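Local coordinates for protein CPI (Ascaris lumbricoides, PDB 4IT7) that probably inhibits cysteine endopeptidases, as a roundworm member of the cystatin family with an immunomodulatory role, at residues A[64-68]-A[79-83]; A[87-93]-A[105-111]. All coordinates share one frame; numbering follows the deposited sequence.

Contact 1 of 2, residues A[64-68]-A[79-83]; sequences IAPTS and CEAVS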
ATOM      1  N   ILE A  64       2.602   1.911   7.743  1.00 30.03           N
ATOM      2  CA  ILE A  64       1.355   1.278   8.160  1.00 35.74           C
ATOM      3  C   ILE A  64       1.388   0.941   9.650  1.00 40.68           C
ATOM      4  O   ILE A  64       2.473   0.685  10.204  1.00 34.24           O
ATOM      5  CB  ILE A  64       0.988   0.019   7.288  1.00 35.75           C
ATOM      6  CG1 ILE A  64       1.880  -1.177   7.641  1.00 34.07           C
ATOM      7  CG2 ILE A  64       1.084   0.342   5.768  1.00 33.44           C
ATOM      8  CD1 ILE A  64       1.310  -2.511   7.202  1.00 35.71           C
ATOM      9  N   ALA A  65       0.200   0.910  10.272  1.00 37.08           N
ATOM     10  CA  ALA A  65       0.075   0.553  11.694  1.00 41.34           C
ATOM     11  C   ALA A  65      -0.993  -0.494  11.928  1.00 41.56           C
ATOM     12  O   ALA A  65      -1.977  -0.495  11.217  1.00 38.09           O
ATOM     13  CB  ALA A  65      -0.220   1.795  12.553  1.00 37.81           C
ATOM     14  N   PRO A  66      -0.846  -1.331  13.002  1.00 48.12           N
ATOM     15  CA  PRO A  66      -1.927  -2.278  13.328  1.00 46.79           C
ATOM     16  C   PRO A  66      -3.142  -1.547  13.806  1.00 41.62           C
ATOM     17  O   PRO A  66      -3.021  -0.421  14.268  1.00 46.71           O
ATOM     18  CB  PRO A  66      -1.325  -3.158  14.419  1.00 47.33           C
ATOM     19  CG  PRO A  66      -0.249  -2.321  15.034  1.00 52.06           C
ATOM     20  CD  PRO A  66       0.300  -1.465  13.927  1.00 50.73           C
ATOM     21  N   THR A  67      -4.306  -2.153  13.636  1.00 42.71           N
ATOM     22  CA  THR A  67      -5.574  -1.613  14.169  1.00 40.85           C
ATOM     23  C   THR A  67      -6.084  -2.678  15.108  1.00 41.17           C
ATOM     24  O   THR A  67      -5.417  -3.711  15.287  1.00 40.79           O
ATOM     25  CB  THR A  67      -6.657  -1.375  13.074  1.00 43.14           C
ATOM     26  OG1 THR A  67      -7.106  -2.634  12.539  1.00 37.15           O
ATOM     27  CG2 THR A  67      -6.121  -0.439  11.925  1.00 40.07           C
ATOM     28  N   SER A  68      -7.271  -2.476  15.681  1.00 42.40           N
ATOM     29  CA  SER A  68      -7.871  -3.561  16.460  1.00 45.33           C
ATOM     30  C   SER A  68      -8.963  -4.327  15.693  1.00 47.15           C
ATOM     31  O   SER A  68      -9.685  -5.153  16.246  1.00 44.52           O
ATOM     32  CB  SER A  68      -8.394  -3.025  17.774  1.00 47.08           C
ATOM     33  OG  SER A  68      -9.569  -2.302  17.514  1.00 62.54           O
ATOM     34  N   CYS A  79     -11.052   1.564  10.518  1.00 50.44           N
ATOM     35  CA  CYS A  79     -10.217   0.873  11.433  1.00 49.12           C
ATOM     36  C   CYS A  79      -9.046   1.739  11.818  1.00 52.68           C
ATOM     37  O   CYS A  79      -8.188   2.027  11.011  1.00 49.17           O
ATOM     38  CB  CYS A  79      -9.793  -0.427  10.813  1.00 48.77           C
ATOM     39  SG  CYS A  79     -11.205  -1.492  10.563  1.00 56.74           S
ATOM     40  N   GLU A  80      -9.034   2.176  13.069  1.00 51.58           N
ATOM     41  CA  GLU A  80      -8.029   3.146  13.499  1.00 51.67           C
ATOM     42  C   GLU A  80      -6.741   2.589  14.091  1.00 49.58           C
ATOM     43  O   GLU A  80      -6.754   1.681  14.878  1.00 47.26           O
ATOM     44  CB  GLU A  80      -8.628   4.194  14.428  1.00 58.93           C
ATOM     45  CG  GLU A  80      -9.912   4.800  13.920  1.00 69.15           C
ATOM     46  CD  GLU A  80      -9.689   5.845  12.865  1.00 70.83           C
ATOM     47  OE1 GLU A  80      -8.615   6.433  12.842  1.00 70.47           O
ATOM     48  OE2 GLU A  80     -10.606   6.114  12.090  1.00 70.37           O
ATOM     49  N   ALA A  81      -5.629   3.172  13.673  1.00 49.32           N
ATOM     50  CA  ALA A  81      -4.288   2.836  14.154  1.00 48.41           C
ATOM     51  C   ALA A  81      -4.293   2.904  15.668  1.00 48.84           C
ATOM     52  O   ALA A  81      -5.006   3.711  16.270  1.00 48.39           O
ATOM     53  CB  ALA A  81      -3.240   3.783  13.583  1.00 48.77           C
ATOM     54  N   VAL A  82      -3.495   2.051  16.271  1.00 50.92           N
ATOM     55  CA  VAL A  82      -3.451   1.942  17.709  1.00 52.62           C
ATOM     56  C   VAL A  82      -2.056   2.239  18.257  1.00 62.23           C
ATOM     57  O   VAL A  82      -1.066   1.929  17.632  1.00 61.73           O
ATOM     58  CB  VAL A  82      -4.033   0.600  18.169  1.00 50.80           C
ATOM     59  CG1 VAL A  82      -5.504   0.537  17.835  1.00 44.09           C
ATOM     60  CG2 VAL A  82      -3.306  -0.572  17.564  1.00 44.73           C
ATOM     61  N   SER A  83      -2.008   2.880  19.415  1.00 66.65           N
ATOM     62  CA  SER A  83      -0.770   3.305  20.085  1.00 65.86           C
ATOM     63  C   SER A  83       0.414   2.389  19.884  1.00 68.29           C
ATOM     64  O   SER A  83       1.417   2.802  19.385  1.00 69.65           O
ATOM     65  CB  SER A  83      -1.019   3.480  21.569  1.00 69.56           C
ATOM     66  OG  SER A  83      -2.373   3.287  21.886  1.00 67.81           O
TER

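Contact 2 of 2, residues A[87-93]-A[105-111]; sequences KQICTVA and ITIKECK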
ATOM      1  N   LYS A  87       4.579   0.010  13.978  1.00 56.14           N
ATOM      2  CA  LYS A  87       4.445   0.445  12.611  1.00 55.58           C
ATOM      3  C   LYS A  87       5.409  -0.309  11.659  1.00 53.74           C
ATOM      4  O   LYS A  87       6.485  -0.776  12.062  1.00 49.79           O
ATOM      5  CB  LYS A  87       4.655   1.962  12.559  1.00 56.39           C
ATOM      6  CG  LYS A  87       3.553   2.759  13.249  1.00 59.72           C
ATOM      7  CD  LYS A  87       4.115   4.041  13.868  1.00 63.38           C
ATOM      8  CE  LYS A  87       3.395   4.439  15.158  1.00 58.37           C
ATOM      9  NZ  LYS A  87       3.466   3.342  16.179  1.00 56.39           N
ATOM     10  N   GLN A  88       4.995  -0.465  10.407  1.00 49.40           N
ATOM     11  CA  GLN A  88       5.902  -0.998   9.396  1.00 46.90           C
ATOM     12  C   GLN A  88       5.964  -0.067   8.221  1.00 43.44           C
ATOM     13  O   GLN A  88       5.073   0.779   8.045  1.00 39.23           O
ATOM     14  CB  GLN A  88       5.424  -2.343   8.941  1.00 48.33           C
ATOM     15  CG  GLN A  88       5.648  -3.421   9.969  1.00 49.19           C
ATOM     16  CD  GLN A  88       5.090  -4.718   9.485  1.00 48.85           C
ATOM     17  OE1 GLN A  88       3.915  -4.972   9.644  1.00 49.21           O
ATOM     18  NE2 GLN A  88       5.926  -5.540   8.864  1.00 46.72           N
ATOM     19  N   ILE A  89       7.047  -0.203   7.455  1.00 48.17           N
ATOM     20  CA  ILE A  89       7.204   0.430   6.145  1.00 43.32           C
ATOM     21  C   ILE A  89       7.260  -0.663   5.085  1.00 42.14           C
ATOM     22  O   ILE A  89       8.094  -1.600   5.134  1.00 43.62           O
ATOM     23  CB  ILE A  89       8.455   1.293   6.024  1.00 45.14           C
ATOM     24  CG1 ILE A  89       8.399   2.407   7.067  1.00 46.07           C
ATOM     25  CG2 ILE A  89       8.518   1.917   4.620  1.00 46.85           C
ATOM     26  CD1 ILE A  89       9.735   3.078   7.288  1.00 47.70           C
ATOM     27  N   CYS A  90       6.327  -0.553   4.157  1.00 40.93           N
ATOM     28  CA  CYS A  90       6.186  -1.533   3.107  1.00 41.44           C
ATOM     29  C   CYS A  90       6.457  -0.787   1.819  1.00 43.33           C
ATOM     30  O   CYS A  90       5.916   0.314   1.627  1.00 36.68           O
ATOM     31  CB  CYS A  90       4.789  -2.107   3.145  1.00 38.60           C
ATOM     32  SG  CYS A  90       4.317  -2.909   4.717  1.00 40.29           S
ATOM     33  N   THR A  91       7.377  -1.353   1.023  1.00 39.02           N
ATOM     34  CA  THR A  91       7.612  -1.003  -0.359  1.00 43.66           C
ATOM     35  C   THR A  91       6.694  -1.879  -1.253  1.00 46.02           C
ATOM     36  O   THR A  91       6.647  -3.121  -1.149  1.00 42.64           O
ATOM     37  CB  THR A  91       9.095  -1.194  -0.684  1.00 42.74           C
ATOM     38  OG1 THR A  91       9.849  -0.402   0.228  1.00 47.13           O
ATOM     39  CG2 THR A  91       9.426  -0.756  -2.116  1.00 41.50           C
ATOM     40  N   VAL A  92       5.916  -1.194  -2.075  1.00 41.91           N
ATOM     41  CA  VAL A  92       4.907  -1.787  -2.932  1.00 42.13           C
ATOM     42  C   VAL A  92       5.144  -1.255  -4.349  1.00 45.84           C
ATOM     43  O   VAL A  92       5.383  -0.041  -4.520  1.00 45.77           O
ATOM     44  CB  VAL A  92       3.476  -1.378  -2.524  1.00 44.89           C
ATOM     45  CG1 VAL A  92       2.451  -2.229  -3.268  1.00 50.69           C
ATOM     46  CG2 VAL A  92       3.262  -1.522  -1.027  1.00 48.67           C
ATOM     47  N   ALA A  93       5.113  -2.163  -5.334  1.00 39.24           N
ATOM     48  CA  ALA A  93       5.219  -1.836  -6.747  1.00 35.40           C
ATOM     49  C   ALA A  93       3.903  -2.187  -7.434  1.00 39.11           C
ATOM     50  O   ALA A  93       3.332  -3.289  -7.275  1.00 38.24           O
ATOM     51  CB  ALA A  93       6.402  -2.548  -7.389  1.00 35.93           C
ATOM     52  N   ILE A 105      -0.286  -5.650  -8.526  1.00 37.14           N
ATOM     53  CA  ILE A 105       0.276  -5.056  -7.286  1.00 40.80           C
ATOM     54  C   ILE A 105       1.199  -6.062  -6.567  1.00 39.36           C
ATOM     55  O   ILE A 105       0.743  -7.111  -6.146  1.00 40.35           O
ATOM     56  CB  ILE A 105      -0.852  -4.566  -6.357  1.00 33.53           C
ATOM     57  CG1 ILE A 105      -1.575  -3.416  -7.014  1.00 33.01           C
ATOM     58  CG2 ILE A 105      -0.294  -4.083  -5.018  1.00 36.36           C
ATOM     59  CD1 ILE A 105      -2.910  -3.105  -6.384  1.00 32.10           C
ATOM     60  N   THR A 106       2.480  -5.727  -6.456  1.00 43.21           N
ATOM     61  CA  THR A 106       3.491  -6.552  -5.798  1.00 40.06           C
ATOM     62  C   THR A 106       3.909  -5.915  -4.475  1.00 42.84           C
ATOM     63  O   THR A 106       4.415  -4.793  -4.466  1.00 41.61           O
ATOM     64  CB  THR A 106       4.736  -6.641  -6.680  1.00 42.20           C
ATOM     65  OG1 THR A 106       4.376  -7.275  -7.913  1.00 47.61           O
ATOM     66  CG2 THR A 106       5.827  -7.412  -6.014  1.00 42.10           C
ATOM     67  N   ILE A 107       3.694  -6.603  -3.354  1.00 41.73           N
ATOM     68  CA  ILE A 107       4.288  -6.145  -2.077  1.00 44.45           C
ATOM     69  C   ILE A 107       5.699  -6.625  -2.055  1.00 45.72           C
ATOM     70  O   ILE A 107       5.913  -7.819  -1.997  1.00 51.45           O
ATOM     71  CB  ILE A 107       3.617  -6.706  -0.818  1.00 42.02           C
ATOM     72  CG1 ILE A 107       2.083  -6.680  -0.919  1.00 44.69           C
ATOM     73  CG2 ILE A 107       4.173  -5.983   0.429  1.00 48.13           C
ATOM     74  CD1 ILE A 107       1.486  -5.315  -1.193  1.00 48.51           C
ATOM     75  N   LYS A 108       6.645  -5.699  -2.055  1.00 47.57           N
ATOM     76  CA  LYS A 108       8.041  -5.989  -2.291  1.00 49.90           C
ATOM     77  C   LYS A 108       8.776  -6.402  -1.010  1.00 54.54           C
ATOM     78  O   LYS A 108       9.645  -7.295  -1.008  1.00 58.49           O
ATOM     79  CB  LYS A 108       8.673  -4.746  -2.920  1.00 54.36           C
ATOM     80  CG  LYS A 108       9.614  -5.015  -4.086  1.00 56.80           C
ATOM     81  CD  LYS A 108       8.861  -5.397  -5.345  1.00 57.55           C
ATOM     82  CE  LYS A 108       9.803  -6.051  -6.353  1.00 68.21           C
ATOM     83  NZ  LYS A 108      10.215  -7.458  -6.011  1.00 60.27           N
ATOM     84  N   GLU A 109       8.422  -5.742   0.085  1.00 52.41           N
ATOM     85  CA  GLU A 109       8.979  -6.020   1.406  1.00 52.58           C
ATOM     86  C   GLU A 109       8.216  -5.128   2.350  1.00 47.60           C
ATOM     87  O   GLU A 109       7.883  -4.015   1.967  1.00 42.71           O
ATOM     88  CB  GLU A 109      10.459  -5.640   1.473  1.00 51.54           C
ATOM     89  CG  GLU A 109      10.674  -4.220   1.970  1.00 56.53           C
ATOM     90  CD  GLU A 109      12.124  -3.820   2.044  1.00 60.90           C
ATOM     91  OE1 GLU A 109      12.984  -4.531   1.475  1.00 65.98           O
ATOM     92  OE2 GLU A 109      12.400  -2.791   2.697  1.00 65.82           O
ATOM     93  N   CYS A 110       7.909  -5.636   3.543  1.00 43.28           N
ATOM     94  CA  CYS A 110       7.591  -4.823   4.750  1.00 51.73           C
ATOM     95  C   CYS A 110       8.653  -5.016   5.864  1.00 50.65           C
ATOM     96  O   CYS A 110       9.212  -6.099   6.029  1.00 65.82           O
ATOM     97  CB  CYS A 110       6.221  -5.166   5.342  1.00 45.85           C
ATOM     98  SG  CYS A 110       4.739  -4.871   4.331  1.00 45.70           S
ATOM     99  N   LYS A 111       8.932  -3.982   6.631  1.00 53.19           N
ATOM    100  CA  LYS A 111       9.900  -4.133   7.702  1.00 56.60           C
ATOM    101  C   LYS A 111       9.491  -3.194   8.820  1.00 65.40           C
ATOM    102  O   LYS A 111       8.768  -2.215   8.567  1.00 64.34           O
ATOM    103  CB  LYS A 111      11.300  -3.795   7.206  1.00 51.20           C
ATOM    104  CG  LYS A 111      11.557  -2.309   7.200  1.00 56.25           C
ATOM    105  CD  LYS A 111      12.796  -1.953   6.407  1.00 62.91           C
ATOM    106  CE  LYS A 111      12.565  -0.622   5.714  1.00 59.63           C
ATOM    107  NZ  LYS A 111      13.269  -0.679   4.410  1.00 65.92           N
TER
HETATM  108  O   HOH W   1       3.560  -5.278  -9.645  1.00 36.03           O

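Contact 1 of 2, residues A[64-68]-A[79-83]
Pro66 O accepts the one hydrogen bond between the two segments, from Val82 N at 3.2 Å. The bond lies in the carbonyl plane but is bent, with 140° at the hydrogen. Ala81 CA gives the same oxygen a CA-H...O contact at 3.5 Å. The CG2 methyl of Val82 also rests on it, 3.3 Å from Pro66 O. With CG1 beside the backbone N (chi1 -65°), the other methyl, CG2, is turned onto the Pro66 carbonyl. Further along, Thr67 lies against the chain at Cys79 and Glu80. Its CG2 reaches Cys79 O at 3.3 Å, and its CA makes a CA-H...O contact with Glu80 O. The hydroxyl has other work: Thr67 OG1 hydrogen-bonds with Gln39 O and Cys69 N. At the other end of the contact Ala65 CB meets Ala81 CB at 3.8 Å, methyl to methyl. The two segments run 107° apart, and with one backbone bond they do not form a ladder. Cys79 is in a disulfide with Cys69, just past Ser68. Here the chain leaving a disulfide-closed loop crosses back over the last part of strand 56-70, consistent with the first of the two disulfide loops of secreted (type 2) cystatins.

Contact 2 of 2, residues A[87-93]-A[105-111]
Cys90 and Cys110 face each other as a non-hydrogen-bonded pair in an antiparallel beta hairpin, and a disulfide joins them. From Cys90 CB, which lies 3.8 Å from Glu109 O, the side chain runs to SG beside its own backbone N (chi1 -59°). Cys90 SG then bonds Cys110 SG at 2.0 Å. The S-S torsion is 108°, and the CA atoms of Cys90 and Cys110 are 3.9 Å apart. The extended Gln88 side chain passes Lys111 O with CB and CG, and its NE2 packs 3.6 Å from Cys110 CB.

The ladder is regular at both ends. Ile89 and Lys111 exchange two backbone bonds, as do Ala93 and Thr106. Between them lies a classic beta bulge, with Lys108 and Glu109 both facing Thr91. Thr91 O takes Lys108 N at 2.7 Å and a weak bond from Glu109 N, while Thr91 N donates to Glu109 O. The register shifts by one residue here, which brings Val92 opposite Ile107. Val92 CG1 meets Ile105 CG2 and Ile107 CD1. Ala26 and Ile30 of helix 17-33 cover Val92 and Ile107, respectively. On the other face Lys111 NZ forms a salt bridge with Glu109 OE2 along one strand. At the far end a water lies 3.1 Å from Ala93 O, to which it may donate, and hydrogen-bonds with Thr106 OG1, 2.8 Å away.

From the N terminus the chain passes through the short strand 10-11, helix 17-33 and strand 38-51 before strand 56-70. Contact 1 forms where the loop after this strand returns to its end, closing a loop with ten residues between the segments. The chain then enters strand 88-97, and contact 2 closes the hairpin with strand 102-112, the last strand of the sheet. The two closures are in series: they neither nest nor cross. Their centres are about 17 Å apart, but strands 56-70 and 88-97 are sheet neighbours. Ile64 N and Gln88 O, 2.7 Å apart, probably hydrogen-bond there, and Ile64 CD1 packs on Cys90 SG. Each closure has its own disulfide.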